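Side-chain contacts in ORF98 PTP-2 (Cydia pomonella granulosis virus, PDB 6I28), which probably removes phosphate from tyrosine, and perhaps also serine or threonine, in target proteins, as dual-specificity phosphatases do: residues 123-126 / 127-131; 49-52 / 53-57. All coordinates share one frame; numbering follows the deposited sequence.

From the N terminus the chain reaches contact 2 first. Just after strand 41-46, residues 49-52 lead into helix 51-57 and 53-57 continue it; this is the crossover helix that leads on to strand 64-68. That contact is complete well before contact 1 opens at the end of helix 110-123, where residues 123-126 make the short turn into helix 127-137. The two neither nest nor cross; the centres of contact 1 and contact 2 are about 32 Å apart. Each starts a helix with an aspartate capping bond. Contact 2 sits on the helix that packs on strands 41-46 and 64-68, at one edge of the mixed sheet, contact 1 in the helical part of the same phosphatase domain.

Contact 1: 123-126 / 127-131; sequences NQID and YEQAF
D126 OD1 accepts from the backbone N of Q129 at 2.9 Å, with an N-H...O angle of 160°. A chi1 of 66° places CG between the backbone N and the carbonyl carbon, which brings OD1 over the first turn of the helix; the N-H meets it nearly along the C-O bond. N-H groups in a first turn generally lack a carbonyl one turn earlier, and the aspartate carboxylate is short enough to fold back to one of them; its negative charge probably interacts favourably with the positive N-terminal end of the helix dipole. The backbone of D126 begins the regular pattern, its O accepting from A130 N at 3.0 Å. This is the N-terminal cap of helix 127-137, which follows helix 110-123 after a tight turn through Q124, a residue with positive phi. I125 lies against that first turn: its CD1 comes 4.1 Å from A130 CB, while CG2 rests 3.8 Å from Q129 NE2, the I125 and Q129 side chains crossing at about a right angle. Q129 OE1 accepts from a water at 3.1 Å, and this water also accepts from D126 N. Small A130 packs on I116, I119 and M120 of helix 110-123, and Y127 reaches across to helix 144-151.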
loop_
_atom_site.group_PDB
_atom_site.type_symbol
_atom_site.label_atom_id
_atom_site.label_comp_id
_atom_site.label_asym_id
_atom_site.label_seq_id
_atom_site.Cartn_x
_atom_site.Cartn_y
_atom_site.Cartn_z
ATOM N N ASN A 123 10.916 -6.539 5.492
ATOM C CA ASN A 123 12.175 -7.126 5.034
ATOM C C ASN A 123 13.389 -6.393 5.567
ATOM O O ASN A 123 14.491 -6.911 5.449
ATOM C CB ASN A 123 12.207 -7.152 3.509
ATOM C CG ASN A 123 11.273 -8.194 2.941
ATOM O OD1 ASN A 123 11.607 -9.366 2.880
ATOM N ND2 ASN A 123 10.092 -7.780 2.567
ATOM N N GLN A 124 13.201 -5.240 6.199
ATOM C CA GLN A 124 14.284 -4.388 6.655
ATOM C C GLN A 124 15.246 -4.141 5.500
ATOM O O GLN A 124 16.430 -4.511 5.542
ATOM C CB GLN A 124 14.998 -4.984 7.866
ATOM C CG GLN A 124 14.129 -4.960 9.070
ATOM C CD GLN A 124 13.926 -3.559 9.585
ATOM O OE1 GLN A 124 14.877 -2.870 9.931
ATOM N NE2 GLN A 124 12.671 -3.142 9.668
ATOM N N ILE A 125 14.708 -3.538 4.441
ATOM C CA ILE A 125 15.482 -3.151 3.268
ATOM C C ILE A 125 15.144 -1.698 2.934
ATOM O O ILE A 125 14.103 -1.181 3.305
ATOM C CB ILE A 125 15.233 -4.063 2.035
ATOM C CG1 ILE A 125 13.791 -3.982 1.528
ATOM C CG2 ILE A 125 15.504 -5.511 2.367
ATOM C CD1 ILE A 125 13.470 -4.954 0.330
ATOM N N ASP A 126 16.046 -1.023 2.219
ATOM C CA ASP A 126 15.870 0.412 2.028
ATOM C C ASP A 126 14.899 0.720 0.895
ATOM O O ASP A 126 14.406 -0.173 0.198
ATOM C CB ASP A 126 17.219 1.086 1.751
ATOM C CG ASP A 126 17.826 0.658 0.448
ATOM O OD1 ASP A 126 17.243 -0.105 -0.349
ATOM O OD2 ASP A 126 18.937 1.100 0.213
ATOM N N TYR A 127 14.626 2.011 0.686
ATOM C CA TYR A 127 13.624 2.390 -0.296
ATOM C C TYR A 127 13.976 1.909 -1.696
ATOM O O TYR A 127 13.134 1.336 -2.392
ATOM C CB TYR A 127 13.415 3.887 -0.309
ATOM C CG TYR A 127 12.568 4.336 -1.485
ATOM C CD1 TYR A 127 11.199 4.237 -1.431
ATOM C CD2 TYR A 127 13.133 4.841 -2.662
ATOM C CE1 TYR A 127 10.405 4.622 -2.475
ATOM C CE2 TYR A 127 12.297 5.246 -3.736
ATOM C CZ TYR A 127 10.944 5.126 -3.623
ATOM O OH TYR A 127 10.102 5.498 -4.645
ATOM N N GLU A 128 15.210 2.140 -2.135
ATOM C CA GLU A 128 15.550 1.819 -3.521
ATOM C C GLU A 128 15.417 0.320 -3.780
ATOM O O GLU A 128 14.927 -0.088 -4.825
ATOM C CB GLU A 128 16.960 2.304 -3.852
ATOM C CG GLU A 128 16.980 3.668 -4.600
ATOM C CD GLU A 128 16.330 3.599 -5.978
ATOM O OE1 GLU A 128 16.659 2.645 -6.734
ATOM O OE2 GLU A 128 15.486 4.488 -6.297
ATOM N N GLN A 129 15.820 -0.521 -2.826
ATOM C CA GLN A 129 15.650 -1.962 -3.000
ATOM C C GLN A 129 14.170 -2.351 -3.044
ATOM O O GLN A 129 13.745 -3.155 -3.883
ATOM C CB GLN A 129 16.345 -2.720 -1.875
ATOM C CG GLN A 129 16.580 -4.169 -2.212
ATOM C CD GLN A 129 17.358 -4.887 -1.141
ATOM O OE1 GLN A 129 18.156 -4.286 -0.424
ATOM N NE2 GLN A 129 17.109 -6.181 -1.006
ATOM N N ALA A 130 13.367 -1.842 -2.107
ATOM C CA ALA A 130 11.967 -2.180 -2.161
ATOM C C ALA A 130 11.292 -1.605 -3.394
ATOM O O ALA A 130 10.371 -2.225 -3.940
ATOM C CB ALA A 130 11.263 -1.694 -0.894
ATOM N N PHE A 131 11.668 -0.391 -3.802
ATOM C CA PHE A 131 11.027 0.220 -4.948
ATOM C C PHE A 131 11.293 -0.625 -6.186
ATOM O O PHE A 131 10.388 -0.932 -6.954
ATOM C CB PHE A 131 11.513 1.656 -5.128
ATOM C CG PHE A 131 11.246 2.208 -6.503
ATOM C CD1 PHE A 131 10.007 2.648 -6.900
ATOM C CD2 PHE A 131 12.280 2.287 -7.412
ATOM C CE1 PHE A 131 9.805 3.145 -8.187
ATOM C CE2 PHE A 131 12.076 2.771 -8.700
ATOM C CZ PHE A 131 10.865 3.188 -9.094
HETATM O O HOH W 1 18.481 -2.396 1.967
#

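Contact 2: 49-52 / 53-57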
loop_
_atom_site.group_PDB
_atom_site.type_symbol
_atom_site.label_atom_id
_atom_site.label_comp_id
_atom_site.label_asym_id
_atom_site.label_seq_id
_atom_site.Cartn_x
_atom_site.Cartn_y
_atom_site.Cartn_z
ATOM N N ASP A 49 -15.125 9.802 -2.524
ATOM C CA ASP A 49 -16.049 9.130 -1.618
ATOM C C ASP A 49 -15.821 7.621 -1.636
ATOM O O ASP A 49 -15.848 7.008 -2.710
ATOM C CB ASP A 49 -17.484 9.436 -2.033
ATOM C CG ASP A 49 -18.500 9.076 -0.965
ATOM O OD1 ASP A 49 -18.122 8.455 0.059
ATOM O OD2 ASP A 49 -19.690 9.424 -1.170
ATOM N N VAL A 50 -15.611 7.025 -0.444
ATOM C CA VAL A 50 -15.350 5.590 -0.367
ATOM C C VAL A 50 -16.587 4.716 -0.103
ATOM O O VAL A 50 -16.552 3.506 -0.385
ATOM C CB VAL A 50 -14.319 5.260 0.734
ATOM C CG1 VAL A 50 -14.975 5.167 2.117
ATOM C CG2 VAL A 50 -13.578 3.942 0.427
ATOM N N ALA A 51 -17.680 5.296 0.409
ATOM C CA ALA A 51 -18.843 4.488 0.770
ATOM C C ALA A 51 -19.375 3.652 -0.391
ATOM O O ALA A 51 -19.801 2.504 -0.159
ATOM C CB ALA A 51 -19.945 5.405 1.315
ATOM N N PRO A 52 -19.376 4.139 -1.625
ATOM C CA PRO A 52 -19.812 3.282 -2.742
ATOM C C PRO A 52 -18.895 2.104 -2.968
ATOM O O PRO A 52 -19.362 1.012 -3.334
ATOM C CB PRO A 52 -19.780 4.232 -3.946
ATOM C CG PRO A 52 -19.934 5.645 -3.311
ATOM C CD PRO A 52 -19.220 5.557 -2.002
ATOM N N ILE A 53 -17.587 2.298 -2.810
ATOM C CA ILE A 53 -16.672 1.175 -2.967
ATOM C C ILE A 53 -16.907 0.165 -1.855
ATOM O O ILE A 53 -16.955 -1.040 -2.100
ATOM C CB ILE A 53 -15.211 1.644 -2.995
ATOM C CG1 ILE A 53 -15.001 2.624 -4.138
ATOM C CG2 ILE A 53 -14.306 0.461 -3.192
ATOM C CD1 ILE A 53 -13.626 3.207 -4.158
ATOM N N LYS A 54 -17.025 0.648 -0.607
ATOM C CA LYS A 54 -17.315 -0.249 0.513
ATOM C C LYS A 54 -18.600 -1.025 0.257
ATOM O O LYS A 54 -18.664 -2.232 0.486
ATOM C CB LYS A 54 -17.450 0.540 1.818
ATOM C CG LYS A 54 -16.134 0.969 2.390
ATOM C CD LYS A 54 -16.147 1.260 3.904
ATOM C CE LYS A 54 -14.683 1.462 4.416
ATOM N NZ LYS A 54 -14.507 1.430 5.892
ATOM N N ARG A 55 -19.644 -0.336 -0.199
ATOM C CA ARG A 55 -20.921 -0.992 -0.421
ATOM C C ARG A 55 -20.811 -2.047 -1.513
ATOM O O ARG A 55 -21.322 -3.162 -1.369
ATOM C CB ARG A 55 -21.986 0.047 -0.782
ATOM C CG ARG A 55 -23.419 -0.522 -0.755
ATOM C CD ARG A 55 -24.519 0.590 -0.695
ATOM N NE ARG A 55 -24.094 1.683 0.178
ATOM C CZ ARG A 55 -24.044 2.958 -0.179
ATOM N NH1 ARG A 55 -24.419 3.324 -1.390
ATOM N NH2 ARG A 55 -23.627 3.864 0.690
ATOM N N ALA A 56 -20.119 -1.732 -2.606
ATOM C CA ALA A 56 -20.109 -2.663 -3.727
ATOM C C ALA A 56 -19.278 -3.886 -3.402
ATOM O O ALA A 56 -19.651 -5.003 -3.774
ATOM C CB ALA A 56 -19.582 -1.978 -4.986
ATOM N N LEU A 57 -18.141 -3.698 -2.713
ATOM C CA LEU A 57 -17.318 -4.850 -2.347
ATOM C C LEU A 57 -17.953 -5.676 -1.231
ATOM O O LEU A 57 -17.863 -6.910 -1.226
ATOM C CB LEU A 57 -15.947 -4.388 -1.908
ATOM C CG LEU A 57 -15.114 -3.658 -2.967
ATOM C CD1 LEU A 57 -13.739 -3.453 -2.430
ATOM C CD2 LEU A 57 -15.054 -4.474 -4.232
#
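The R55 guanidinium folds back over the preceding turn so that one face looks on A51 O, which lies 4.0 Å from its plane and is offset toward the rim. R55 NH2 stands 4.0 Å from A51 CB; this is a loose approach of a cationic group to a carbonyl and a methyl. The bend at chi3, -39°, turns the group back toward A51 from a chain whose CG is anti to the backbone N. A51 O itself is bound by the backbone N of R55 at 2.8 Å. V50 O receives K54 N at 2.9 Å, and P52 O receives A56 N.

Ahead of these bonds, D49 OD1 accepts from A51 N at 3.2 Å, from above the carboxylate plane, a capping bond at the entry to the helix. P52 fits the first turn: the missing N-H costs little where backbone N-H groups generally have no carbonyl one turn earlier, and the ring restricts phi to near its helical value. Helix 51-57 is the crossover of a beta-alpha-beta unit between parallel strands 41-46 and 64-68. V50, at the entry, and I53 form the apolar side, V50 CG2 lying 4.4 Å from I53 CB; V50 touches S44 and H66, I53 goes on to I46, H64 and M30, and L57 continues that side. Long K54 extends to the carbonyl of H64, which binds its NZ. The chemistry thus divides the helix: hydrocarbon meets the sheet and helix 27-36, while R55 keeps its charge on the exposed side, where the A51 carbonyl oxygen over its face may add at most a weak electrostatic attraction.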